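Local coordinates for uncharacterized protein (Staphylococcus aureus subsp. aureus, PDB 4H0A) that is of unknown function but belongs to the CAP (cysteine-rich secretory protein) family, joining a CAP domain to a CAP-associated N-terminal region, at residues Y158-S163 against I294-L299; P203-S208 against D314-I319; E215-K218 against P224-I227; T270-V275 against S302-M307. All blocks are in the same frame, centred on the assembly; numbering follows the deposited sequence. Where two conformers were deposited one is given.

Interaction 1 (Y158-S163 against I294-L299); sequences YSDQQS and IHRSRL
The guanidinium of Arg296 reaches from helix 293-299 into the turn after strand 153-159 and meets Asp160, Gln161 and Gln162. That turn is an Asx motif of the CAP-associated N-terminal region, while the helix belongs to the CAP domain. The contact therefore joins the two parts of the protein.

The charged part is loose. Asp160 OD1 lies 3.7 Å from Arg296 NH1, a long salt bridge. The carboxylate and guanidinium planes stand 82° apart, so the two groups do not pair side by side. Arg296 was modelled in two conformations, and this account holds for one of them.

The rest is van der Waals contact on the same flat group. Gln162 CG sits over the centre of one face, 3.6 Å from Arg296 CZ. Gln161 CB comes to the edge instead, in the guanidinium plane, 3.9 Å from Arg296 NH1. The Arg296 chain leaves the helix with CG anti to N (chi1 -170°), then bends at chi2 and chi3. These bends bring its guanidinium face against Gln162 CG. The Gln162 side chain crosses that of Arg296 at about a right angle and is itself exposed.

Hydrogen bonds within the turn hold the carboxylate. Lys220 adds a salt bridge to Asp160 OD2; OD1 is the oxygen nearer Arg296. Helix 282-290 touches Asp160 through Met290. Ser163 binds Asp160 OD2 twice, from opposite faces of the carboxylate plane: Ser163 OG at 2.7 Å and Ser163 N at 2.9 Å.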
loop_
_atom_site.group_PDB
_atom_site.type_symbol
_atom_site.label_atom_id
_atom_site.label_comp_id
_atom_site.label_asym_id
_atom_site.label_seq_id
_atom_site.Cartn_x
_atom_site.Cartn_y
_atom_site.Cartn_z
ATOM N N TYR A 158 -1.640 -9.746 0.436
ATOM C CA TYR A 158 -1.200 -9.189 1.713
ATOM C C TYR A 158 -1.886 -9.883 2.859
ATOM O O TYR A 158 -3.113 -9.885 2.905
ATOM C CB TYR A 158 -1.501 -7.691 1.763
ATOM C CG TYR A 158 -0.767 -6.922 0.691
ATOM C CD1 TYR A 158 0.582 -6.627 0.819
ATOM C CD2 TYR A 158 -1.415 -6.516 -0.472
ATOM C CE1 TYR A 158 1.268 -5.919 -0.167
ATOM C CE2 TYR A 158 -0.740 -5.819 -1.470
ATOM C CZ TYR A 158 0.598 -5.504 -1.308
ATOM O OH TYR A 158 1.245 -4.798 -2.292
ATOM N N SER A 159 -1.111 -10.466 3.781
ATOM C CA SER A 159 -1.664 -11.161 4.949
ATOM C C SER A 159 -1.157 -10.561 6.217
ATOM O O SER A 159 -0.097 -9.934 6.244
ATOM C CB SER A 159 -1.314 -12.645 4.951
ATOM O OG SER A 159 -1.718 -13.293 3.758
ATOM N N ASP A 160 -1.893 -10.823 7.288
ATOM C CA ASP A 160 -1.568 -10.336 8.612
ATOM C C ASP A 160 -0.597 -11.320 9.272
ATOM O O ASP A 160 -0.824 -12.526 9.221
ATOM C CB ASP A 160 -2.872 -10.211 9.407
ATOM C CG ASP A 160 -2.812 -9.324 10.630
ATOM O OD1 ASP A 160 -2.297 -8.199 10.519
ATOM O OD2 ASP A 160 -3.313 -9.748 11.695
ATOM N N GLN A 161 0.475 -10.820 9.890
ATOM C CA GLN A 161 1.453 -11.684 10.557
ATOM C C GLN A 161 0.844 -12.285 11.848
ATOM O O GLN A 161 1.259 -13.360 12.269
ATOM C CB GLN A 161 2.743 -10.894 10.868
ATOM C CG GLN A 161 4.023 -11.719 10.811
ATOM C CD GLN A 161 5.239 -10.822 10.906
ATOM O OE1 GLN A 161 5.362 -10.010 11.832
ATOM N NE2 GLN A 161 6.167 -10.935 9.958
ATOM N N GLN A 162 -0.158 -11.598 12.450
ATOM C CA GLN A 162 -0.831 -12.043 13.672
ATOM C C GLN A 162 -2.016 -12.958 13.368
ATOM O O GLN A 162 -2.036 -14.083 13.855
ATOM C CB GLN A 162 -1.315 -10.838 14.504
ATOM C CG GLN A 162 -0.272 -10.333 15.494
ATOM C CD GLN A 162 -0.172 -11.212 16.714
ATOM O OE1 GLN A 162 0.814 -11.928 16.912
ATOM N NE2 GLN A 162 -1.201 -11.190 17.549
ATOM N N SER A 163 -3.021 -12.479 12.613
ATOM C CA SER A 163 -4.207 -13.295 12.313
ATOM C C SER A 163 -3.976 -14.304 11.178
ATOM O O SER A 163 -4.722 -15.273 11.103
ATOM C CB SER A 163 -5.408 -12.416 11.974
ATOM O OG SER A 163 -5.179 -11.579 10.856
ATOM N N ILE A 294 5.397 -3.174 16.639
ATOM C CA ILE A 294 5.326 -1.826 17.203
ATOM C C ILE A 294 4.526 -0.898 16.249
ATOM O O ILE A 294 3.644 -0.174 16.716
ATOM C CB ILE A 294 6.749 -1.270 17.500
ATOM C CG1 ILE A 294 7.529 -2.154 18.522
ATOM C CG2 ILE A 294 6.686 0.175 17.980
ATOM C CD1 ILE A 294 6.904 -2.299 19.932
ATOM N N HIS A 295 4.811 -0.919 14.936
ATOM C CA HIS A 295 4.070 -0.088 13.975
ATOM C C HIS A 295 2.619 -0.596 13.811
ATOM O O HIS A 295 1.706 0.225 13.743
ATOM C CB HIS A 295 4.783 -0.035 12.618
ATOM C CG HIS A 295 6.128 0.629 12.665
ATOM N ND1 HIS A 295 7.173 0.091 13.393
ATOM C CD2 HIS A 295 6.564 1.746 12.036
ATOM C CE1 HIS A 295 8.203 0.902 13.201
ATOM N NE2 HIS A 295 7.884 1.908 12.385
ATOM N N ARG A 296 2.418 -1.936 13.765
ATOM C CA ARG A 296 1.087 -2.544 13.641
ATOM C C ARG A 296 0.194 -2.136 14.813
ATOM O O ARG A 296 -0.962 -1.779 14.593
ATOM C CB ARG A 296 1.199 -4.077 13.592
ATOM C CG ARG A 296 -0.104 -4.808 13.222
ATOM C CD ARG A 296 -0.426 -5.980 14.146
ATOM N NE ARG A 296 0.755 -6.773 14.502
ATOM C CZ ARG A 296 1.341 -7.685 13.728
ATOM N NH1 ARG A 296 0.860 -7.952 12.517
ATOM N NH2 ARG A 296 2.412 -8.340 14.160
ATOM N N SER A 297 0.719 -2.211 16.055
ATOM C CA SER A 297 -0.037 -1.851 17.264
ATOM C C SER A 297 -0.509 -0.393 17.231
ATOM O O SER A 297 -1.592 -0.110 17.730
ATOM C CB SER A 297 0.772 -2.127 18.537
ATOM O OG SER A 297 1.842 -1.220 18.747
ATOM N N ARG A 298 0.264 0.515 16.608
ATOM C CA ARG A 298 -0.141 1.918 16.482
ATOM C C ARG A 298 -1.265 2.071 15.451
ATOM O O ARG A 298 -2.247 2.757 15.733
ATOM C CB ARG A 298 1.049 2.815 16.099
ATOM C CG ARG A 298 2.056 2.981 17.232
ATOM C CD ARG A 298 3.439 3.298 16.709
ATOM N NE ARG A 298 4.435 3.374 17.775
ATOM C CZ ARG A 298 5.752 3.435 17.584
ATOM N NH1 ARG A 298 6.258 3.427 16.350
ATOM N NH2 ARG A 298 6.577 3.484 18.624
ATOM N N LEU A 299 -1.127 1.438 14.264
ATOM C CA LEU A 299 -2.166 1.495 13.219
ATOM C C LEU A 299 -3.501 0.955 13.719
ATOM O O LEU A 299 -4.543 1.526 13.419
ATOM C CB LEU A 299 -1.766 0.671 11.979
ATOM C CG LEU A 299 -0.766 1.270 11.004
ATOM C CD1 LEU A 299 -0.287 0.214 10.033
ATOM C CD2 LEU A 299 -1.366 2.428 10.235
#

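Interaction 2 (P203-S208 against D314-I319); sequences PNQLIS and DYYSLI. With EDO (1,2-ethanediol), chain D.
Gln205, on helix 201-219, meets the phenol end of Tyr316, on strand 315-322, with every carbon beyond its backbone and with its amide nitrogen. Gln205 CB lies 3.7 Å from Tyr316 OH and 4.2 Å from Tyr316 CE2, approaching the ring obliquely. Gln205 CG is also 3.7 Å from Tyr316 OH. The chain then bends at chi2 (-54°), which keeps it curled round the hydroxyl. Gln205 CD follows at 3.9 Å from Tyr316 OH. At the tip, Gln205 NE2 gives a hydrogen bond of 3.2 Å to Tyr316 OH. The bond is fairly straight, with an angle of 163° at the hydrogen, and the oxygen lies close to the amide plane. The amide itself stands 84° from the ring. Gln205 was modelled in two conformations, and the bond belongs to this one.

Other side chains close in around the pair. Val282 and Val311 touch both residues, and Leu285 and Phe279 touch Tyr316. Tyr63, from strand 61-65 of the CAP-associated N-terminal region, touches Gln205. The contact thus packs a helix of the CAP domain on its central sheet.

On a different side of the helix, Asn204 holds a 1,2-ethanediol, probably from the crystallisation liquor. Asn204 OD1 accepts from O2 of the diol at 2.8 Å, and Asn204 ND2 gives to O1 of the diol at 3.0 Å. Arg61 also binds Asn204 OD1.

Between Gln205 and Tyr316 the phenol oxygen is the acceptor. One directional bond from an amide N-H therefore ties helix to strand at a buried position.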
loop_
_atom_site.group_PDB
_atom_site.type_symbol
_atom_site.label_atom_id
_atom_site.label_comp_id
_atom_site.label_asym_id
_atom_site.label_seq_id
_atom_site.Cartn_x
_atom_site.Cartn_y
_atom_site.Cartn_z
ATOM N N PRO A 203 0.850 14.873 -2.322
ATOM C CA PRO A 203 -0.420 15.047 -1.581
ATOM C C PRO A 203 -1.399 13.882 -1.777
ATOM O O PRO A 203 -2.147 13.573 -0.862
ATOM C CB PRO A 203 -0.998 16.363 -2.139
ATOM C CG PRO A 203 -0.243 16.641 -3.379
ATOM C CD PRO A 203 1.086 15.981 -3.270
ATOM N N ASN A 204 -1.411 13.240 -2.957
ATOM C CA ASN A 204 -2.330 12.116 -3.194
ATOM C C ASN A 204 -1.830 10.840 -2.511
ATOM O O ASN A 204 -2.665 10.026 -2.103
ATOM C CB ASN A 204 -2.563 11.904 -4.675
ATOM C CG ASN A 204 -3.599 12.864 -5.169
ATOM O OD1 ASN A 204 -4.772 12.706 -4.838
ATOM N ND2 ASN A 204 -3.192 13.947 -5.824
ATOM N N GLN A 205 -0.495 10.659 -2.357
ATOM C CA GLN A 205 0.029 9.498 -1.627
ATOM C C GLN A 205 -0.349 9.641 -0.162
ATOM O O GLN A 205 -0.637 8.646 0.486
ATOM C CB GLN A 205 1.558 9.348 -1.771
ATOM C CG GLN A 205 2.070 9.032 -3.181
ATOM C CD GLN A 205 1.434 7.823 -3.811
ATOM O OE1 GLN A 205 0.728 7.921 -4.818
ATOM N NE2 GLN A 205 1.691 6.656 -3.252
ATOM N N LEU A 206 -0.350 10.892 0.360
ATOM C CA LEU A 206 -0.740 11.138 1.750
ATOM C C LEU A 206 -2.222 10.779 1.945
ATOM O O LEU A 206 -2.566 10.153 2.947
ATOM C CB LEU A 206 -0.485 12.612 2.149
ATOM C CG LEU A 206 -0.978 13.037 3.541
ATOM C CD1 LEU A 206 -0.353 12.156 4.641
ATOM C CD2 LEU A 206 -0.678 14.502 3.794
ATOM N N ILE A 207 -3.100 11.158 0.984
ATOM C CA ILE A 207 -4.528 10.825 1.076
ATOM C C ILE A 207 -4.694 9.302 1.013
ATOM O O ILE A 207 -5.490 8.756 1.768
ATOM C CB ILE A 207 -5.378 11.550 -0.012
ATOM C CG1 ILE A 207 -5.392 13.069 0.263
ATOM C CG2 ILE A 207 -6.832 11.008 -0.023
ATOM C CD1 ILE A 207 -5.635 13.909 -0.970
ATOM N N SER A 208 -3.963 8.621 0.124
ATOM C CA SER A 208 -4.022 7.147 0.055
ATOM C C SER A 208 -3.518 6.508 1.353
ATOM O O SER A 208 -4.082 5.506 1.789
ATOM C CB SER A 208 -3.187 6.631 -1.107
ATOM O OG SER A 208 -3.778 7.031 -2.327
ATOM N N ASP A 314 10.956 10.137 -0.762
ATOM C CA ASP A 314 11.129 8.769 -0.296
ATOM C C ASP A 314 10.506 8.512 1.090
ATOM O O ASP A 314 10.377 7.344 1.461
ATOM C CB ASP A 314 12.641 8.458 -0.264
ATOM C CG ASP A 314 13.225 8.109 -1.621
ATOM O OD1 ASP A 314 12.625 8.503 -2.649
ATOM O OD2 ASP A 314 14.293 7.453 -1.655
ATOM N N TYR A 315 10.105 9.557 1.847
ATOM C CA TYR A 315 9.607 9.369 3.208
ATOM C C TYR A 315 8.081 9.424 3.370
ATOM O O TYR A 315 7.399 10.198 2.705
ATOM C CB TYR A 315 10.205 10.421 4.137
ATOM C CG TYR A 315 11.652 10.191 4.516
ATOM C CD1 TYR A 315 11.988 9.566 5.713
ATOM C CD2 TYR A 315 12.686 10.690 3.733
ATOM C CE1 TYR A 315 13.318 9.396 6.096
ATOM C CE2 TYR A 315 14.021 10.529 4.105
ATOM C CZ TYR A 315 14.335 9.887 5.293
ATOM O OH TYR A 315 15.646 9.696 5.678
ATOM N N TYR A 316 7.582 8.639 4.339
ATOM C CA TYR A 316 6.188 8.572 4.759
ATOM C C TYR A 316 6.144 8.704 6.265
ATOM O O TYR A 316 6.807 7.930 6.931
ATOM C CB TYR A 316 5.567 7.233 4.340
ATOM C CG TYR A 316 5.174 7.137 2.883
ATOM C CD1 TYR A 316 6.111 6.805 1.909
ATOM C CD2 TYR A 316 3.845 7.237 2.495
ATOM C CE1 TYR A 316 5.740 6.636 0.576
ATOM C CE2 TYR A 316 3.461 7.071 1.168
ATOM C CZ TYR A 316 4.411 6.767 0.210
ATOM O OH TYR A 316 3.999 6.599 -1.091
ATOM N N SER A 317 5.383 9.655 6.810
ATOM C CA SER A 317 5.255 9.835 8.262
ATOM C C SER A 317 3.785 9.914 8.634
ATOM O O SER A 317 3.046 10.616 7.953
ATOM C CB SER A 317 5.973 11.104 8.705
ATOM O OG SER A 317 5.646 11.442 10.043
ATOM N N LEU A 318 3.358 9.208 9.703
ATOM C CA LEU A 318 1.967 9.245 10.163
ATOM C C LEU A 318 1.943 9.322 11.677
ATOM O O LEU A 318 2.382 8.387 12.348
ATOM C CB LEU A 318 1.191 8.010 9.668
ATOM C CG LEU A 318 -0.341 8.038 9.828
ATOM C CD1 LEU A 318 -0.973 9.230 9.069
ATOM C CD2 LEU A 318 -0.957 6.744 9.333
ATOM N N ILE A 319 1.454 10.451 12.215
ATOM C CA ILE A 319 1.346 10.684 13.655
ATOM C C ILE A 319 -0.056 10.293 14.082
ATOM O O ILE A 319 -1.010 10.645 13.394
ATOM C CB ILE A 319 1.665 12.161 14.002
ATOM C CG1 ILE A 319 3.118 12.499 13.596
ATOM C CG2 ILE A 319 1.433 12.436 15.501
ATOM C CD1 ILE A 319 3.470 13.932 13.663
HETATM C C1 EDO D . -6.243 15.172 -7.856
HETATM O O1 EDO D . -4.902 15.710 -7.574
HETATM C C2 EDO D . -6.746 14.074 -6.900
HETATM O O2 EDO D . -6.811 14.475 -5.496
#

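Interaction 3 (E215-K218 against P224-I227); sequences EMRK and PLKI
Arg217, Leu225 and Pro224 make this contact, with Arg217 giving the most surface. Its side chain runs out from helix 201-219 and lies across Leu225 at about a right angle. The methylene end and the guanidinium share the same leucine. Arg217 CD is 3.8 Å from Leu225 CG, and Arg217 NE is 3.6 Å from that same atom. Leu225 CD2 then sits over the centre of one guanidinium face, 3.5 Å from Arg217 CZ. A bend at chi3 (67°) turns the flat group so that this face meets the methyl.

Pro224 takes a different place. Its CA comes to the edge of the guanidinium, near its plane, 4.3 Å from Arg217 NE. Its CB points away from segment 215-218, and the residue is exposed.

The polar atoms of this buried arginine bind backbone oxygens: NE gives a hydrogen bond to Lys223 O, just before Pro224, and NH1 gives to Leu299 O and Asn301 O. Asn214 OD1 accepts from Leu225 N and ties the start of segment 224-227 back to the helix.

Within the helix, Lys218 NZ forms a 2.9 Å salt bridge with Glu215 OE2, approaching that oxygen from above the carboxylate plane. This bridge joins residues one turn apart and takes no part in the grip on Leu225.

Strand 226-227 follows at once and pairs with strand 306-312. The arrangement is a tight helix-turn-strand connection leading into the edge of the mixed central sheet, as in the alpha-beta-alpha sandwich of CAP domains.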
loop_
_atom_site.group_PDB
_atom_site.type_symbol
_atom_site.label_atom_id
_atom_site.label_comp_id
_atom_site.label_asym_id
_atom_site.label_seq_id
_atom_site.Cartn_x
_atom_site.Cartn_y
_atom_site.Cartn_z
ATOM N N GLU A 215 -8.851 1.600 5.969
ATOM C CA GLU A 215 -9.358 0.312 5.462
ATOM C C GLU A 215 -8.841 -0.838 6.320
ATOM O O GLU A 215 -9.607 -1.744 6.640
ATOM C CB GLU A 215 -8.944 0.076 3.994
ATOM C CG GLU A 215 -9.655 0.972 2.995
ATOM C CD GLU A 215 -11.168 0.879 3.011
ATOM O OE1 GLU A 215 -11.702 -0.251 3.103
ATOM O OE2 GLU A 215 -11.820 1.945 2.956
HETATM N N MSE A 216 -7.562 -0.776 6.741
HETATM C CA MSE A 216 -6.967 -1.809 7.601
HETATM C C MSE A 216 -7.648 -1.803 8.961
HETATM O O MSE A 216 -7.966 -2.870 9.494
HETATM C CB MSE A 216 -5.451 -1.593 7.749
HETATM C CG MSE A 216 -4.671 -1.763 6.445
HETATM SE SE MSE A 216 -4.778 -3.554 5.716
HETATM C CE MSE A 216 -6.267 -3.252 4.328
ATOM N N ARG A 217 -7.921 -0.605 9.504
ATOM C CA ARG A 217 -8.643 -0.486 10.776
ATOM C C ARG A 217 -10.071 -1.053 10.655
ATOM O O ARG A 217 -10.517 -1.762 11.563
ATOM C CB ARG A 217 -8.688 0.987 11.228
ATOM C CG ARG A 217 -7.340 1.502 11.731
ATOM C CD ARG A 217 -7.440 2.945 12.167
ATOM N NE ARG A 217 -8.290 3.097 13.353
ATOM C CZ ARG A 217 -7.900 2.909 14.615
ATOM N NH1 ARG A 217 -6.648 2.548 14.889
ATOM N NH2 ARG A 217 -8.759 3.076 15.614
ATOM N N LYS A 218 -10.784 -0.753 9.541
ATOM C CA LYS A 218 -12.154 -1.258 9.337
ATOM C C LYS A 218 -12.189 -2.791 9.271
ATOM O O LYS A 218 -13.123 -3.375 9.811
ATOM C CB LYS A 218 -12.817 -0.661 8.077
ATOM C CG LYS A 218 -13.359 0.752 8.294
ATOM C CD LYS A 218 -14.115 1.297 7.081
ATOM C CE LYS A 218 -13.229 1.557 5.882
ATOM N NZ LYS A 218 -13.958 2.304 4.818
ATOM N N PRO A 224 -12.545 4.396 12.211
ATOM C CA PRO A 224 -11.521 5.081 11.405
ATOM C C PRO A 224 -11.008 6.330 12.123
ATOM O O PRO A 224 -11.743 6.925 12.907
ATOM C CB PRO A 224 -12.263 5.434 10.114
ATOM C CG PRO A 224 -13.676 5.544 10.509
ATOM C CD PRO A 224 -13.898 4.599 11.656
ATOM N N LEU A 225 -9.747 6.696 11.895
ATOM C CA LEU A 225 -9.166 7.881 12.527
ATOM C C LEU A 225 -9.537 9.113 11.731
ATOM O O LEU A 225 -9.569 9.057 10.503
ATOM C CB LEU A 225 -7.641 7.751 12.634
ATOM C CG LEU A 225 -7.133 6.507 13.360
ATOM C CD1 LEU A 225 -5.631 6.478 13.391
ATOM C CD2 LEU A 225 -7.680 6.422 14.774
ATOM N N LYS A 226 -9.855 10.216 12.421
ATOM C CA LYS A 226 -10.187 11.472 11.755
ATOM C C LYS A 226 -8.891 12.187 11.397
ATOM O O LYS A 226 -7.907 12.057 12.111
ATOM C CB LYS A 226 -11.080 12.356 12.639
ATOM C CG LYS A 226 -12.455 11.750 12.868
ATOM C CD LYS A 226 -13.405 12.740 13.530
ATOM C CE LYS A 226 -14.803 12.188 13.684
ATOM N NZ LYS A 226 -15.762 13.236 14.128
ATOM N N ILE A 227 -8.869 12.905 10.278
ATOM C CA ILE A 227 -7.649 13.592 9.845
ATOM C C ILE A 227 -7.565 14.927 10.581
ATOM O O ILE A 227 -8.540 15.669 10.602
ATOM C CB ILE A 227 -7.620 13.734 8.305
ATOM C CG1 ILE A 227 -7.504 12.326 7.660
ATOM C CG2 ILE A 227 -6.451 14.628 7.851
ATOM C CD1 ILE A 227 -8.179 12.208 6.373
#

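Interaction 4 (T270-V275 against S302-M307); sequences TTAQNV and SKYDEM
Thr270 and Ala272 of strand 270-277 meet Tyr304, which stands just before a classic beta bulge. In that bulge Asp305 and Glu306 both face Leu321. Strand 315-322 lies between the two segments in the mixed sheet of the CAP domain, so Tyr304 reaches across it.

Thr270 comes first, at the exposed end. Its OG1 lies 3.8 Å from Tyr304 CE1, oblique to the ring, and the two side chains cross at about a right angle. Its hydrogen-bond partner is Glu322 OE1.

Thr271 points its CB away from Tyr304, and its side chain touches Leu257 and Leu261 of helix 254-263. Only its backbone comes near: Thr271 C is 3.9 Å from Tyr304 OH. Its own hydroxyl binds Phe320 O.

Ala272 points back toward the tyrosine and is buried. Its methyl packs on the phenol end, with Ala272 CB 4.0 Å from Tyr304 CZ. Farther along, Asn274 ND2 gives a hydrogen bond to His295 O of helix 293-299.

The Tyr304 ring also meets that of Phe320 on the middle strand, with planes about 15° apart. The closest approach between the segments is tight: Ala272 CB is 3.1 Å from Tyr304 OH.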
loop_
_atom_site.group_PDB
_atom_site.type_symbol
_atom_site.label_atom_id
_atom_site.label_comp_id
_atom_site.label_asym_id
_atom_site.label_seq_id
_atom_site.Cartn_x
_atom_site.Cartn_y
_atom_site.Cartn_z
ATOM N N THR A 270 -2.387 10.346 24.707
ATOM C CA THR A 270 -1.236 9.597 24.192
ATOM C C THR A 270 -0.998 9.918 22.718
ATOM O O THR A 270 -1.884 10.435 22.027
ATOM C CB THR A 270 -1.419 8.086 24.386
ATOM O OG1 THR A 270 -2.616 7.663 23.734
ATOM C CG2 THR A 270 -1.434 7.678 25.859
ATOM N N THR A 271 0.221 9.620 22.252
ATOM C CA THR A 271 0.629 9.864 20.871
ATOM C C THR A 271 1.747 8.907 20.453
ATOM O O THR A 271 2.496 8.410 21.295
ATOM C CB THR A 271 1.088 11.324 20.703
ATOM O OG1 THR A 271 1.180 11.629 19.307
ATOM C CG2 THR A 271 2.421 11.615 21.400
ATOM N N ALA A 272 1.878 8.691 19.146
ATOM C CA ALA A 272 2.926 7.842 18.579
ATOM C C ALA A 272 3.131 8.193 17.119
ATOM O O ALA A 272 2.380 9.007 16.578
ATOM C CB ALA A 272 2.558 6.378 18.733
ATOM N N GLN A 273 4.149 7.602 16.480
ATOM C CA GLN A 273 4.463 7.913 15.093
ATOM C C GLN A 273 5.013 6.708 14.349
ATOM O O GLN A 273 5.870 6.002 14.874
ATOM C CB GLN A 273 5.497 9.045 15.061
ATOM C CG GLN A 273 5.869 9.540 13.666
ATOM C CD GLN A 273 6.892 10.649 13.697
ATOM O OE1 GLN A 273 7.415 11.036 14.750
ATOM N NE2 GLN A 273 7.218 11.165 12.525
ATOM N N ASN A 274 4.555 6.519 13.103
ATOM C CA ASN A 274 5.052 5.489 12.202
ATOM C C ASN A 274 5.769 6.192 11.084
ATOM O O ASN A 274 5.258 7.195 10.580
ATOM C CB ASN A 274 3.916 4.618 11.670
ATOM C CG ASN A 274 3.448 3.558 12.623
ATOM O OD1 ASN A 274 3.916 3.464 13.749
ATOM N ND2 ASN A 274 2.480 2.759 12.209
ATOM N N VAL A 275 6.958 5.707 10.712
ATOM C CA VAL A 275 7.760 6.306 9.647
ATOM C C VAL A 275 8.251 5.203 8.708
ATOM O O VAL A 275 8.463 4.071 9.146
ATOM C CB VAL A 275 8.953 7.134 10.213
ATOM C CG1 VAL A 275 9.720 7.835 9.094
ATOM C CG2 VAL A 275 8.479 8.150 11.246
ATOM N N SER A 302 -6.987 0.845 19.344
ATOM C CA SER A 302 -8.377 1.240 19.573
ATOM C C SER A 302 -8.492 2.593 20.294
ATOM O O SER A 302 -9.524 3.247 20.166
ATOM C CB SER A 302 -9.103 0.174 20.389
ATOM O OG SER A 302 -8.436 -0.080 21.616
ATOM N N LYS A 303 -7.457 3.009 21.051
ATOM C CA LYS A 303 -7.513 4.261 21.813
ATOM C C LYS A 303 -7.333 5.507 20.925
ATOM O O LYS A 303 -7.927 6.536 21.244
ATOM C CB LYS A 303 -6.479 4.265 22.958
ATOM N N TYR A 304 -6.551 5.435 19.827
ATOM C CA TYR A 304 -6.370 6.612 18.962
ATOM C C TYR A 304 -7.654 6.958 18.211
ATOM O O TYR A 304 -8.405 6.061 17.825
ATOM C CB TYR A 304 -5.233 6.417 17.940
ATOM C CG TYR A 304 -3.869 6.133 18.527
ATOM C CD1 TYR A 304 -3.404 6.829 19.637
ATOM C CD2 TYR A 304 -2.994 5.249 17.908
ATOM C CE1 TYR A 304 -2.139 6.587 20.164
ATOM C CE2 TYR A 304 -1.731 4.990 18.430
ATOM C CZ TYR A 304 -1.302 5.667 19.556
ATOM O OH TYR A 304 -0.060 5.424 20.092
ATOM N N ASP A 305 -7.921 8.262 18.048
ATOM C CA ASP A 305 -9.094 8.742 17.312
ATOM C C ASP A 305 -8.727 9.756 16.205
ATOM O O ASP A 305 -9.608 10.097 15.423
ATOM C CB ASP A 305 -10.147 9.344 18.262
ATOM C CG ASP A 305 -9.600 10.144 19.423
ATOM O OD1 ASP A 305 -8.599 10.866 19.226
ATOM O OD2 ASP A 305 -10.153 10.024 20.535
ATOM N N GLU A 306 -7.449 10.200 16.103
ATOM C CA GLU A 306 -7.016 11.157 15.085
ATOM C C GLU A 306 -5.645 10.816 14.549
ATOM O O GLU A 306 -4.854 10.154 15.230
ATOM C CB GLU A 306 -6.964 12.578 15.660
ATOM C CG GLU A 306 -8.311 13.129 16.083
ATOM C CD GLU A 306 -8.273 14.554 16.603
ATOM O OE1 GLU A 306 -7.179 15.164 16.620
ATOM O OE2 GLU A 306 -9.346 15.057 17.006
HETATM N N MSE A 307 -5.351 11.317 13.351
HETATM C CA MSE A 307 -4.057 11.128 12.716
HETATM C C MSE A 307 -3.748 12.292 11.776
HETATM O O MSE A 307 -4.642 13.023 11.356
HETATM C CB MSE A 307 -4.010 9.792 11.946
HETATM C CG MSE A 307 -4.924 9.753 10.719
HETATM SE SE MSE A 307 -4.852 8.040 9.770
HETATM C CE MSE A 307 -6.414 8.385 8.687
#

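From the N terminus, residues 158-163 open the loop of interaction 1, which closes only at 294-299. Residues 203-208 open interaction 2 inside it, and that loop closes at 314-319, so interactions 1 and 2 cross. Interaction 3, a short loop from 215-218 to 224-227, nests inside both. Interaction 4 opens at 270-275 and closes at 302-307. It crosses interaction 1, nests inside interaction 2 and follows interaction 3 in series. Interaction 1 ties the N-terminal region to the CAP domain. The other three involve the same central sheet, and helix 201-219 serves both interactions 2 and 3. Backbone bonds from Lys226 to Asp305 and Met307 join interactions 3 and 4.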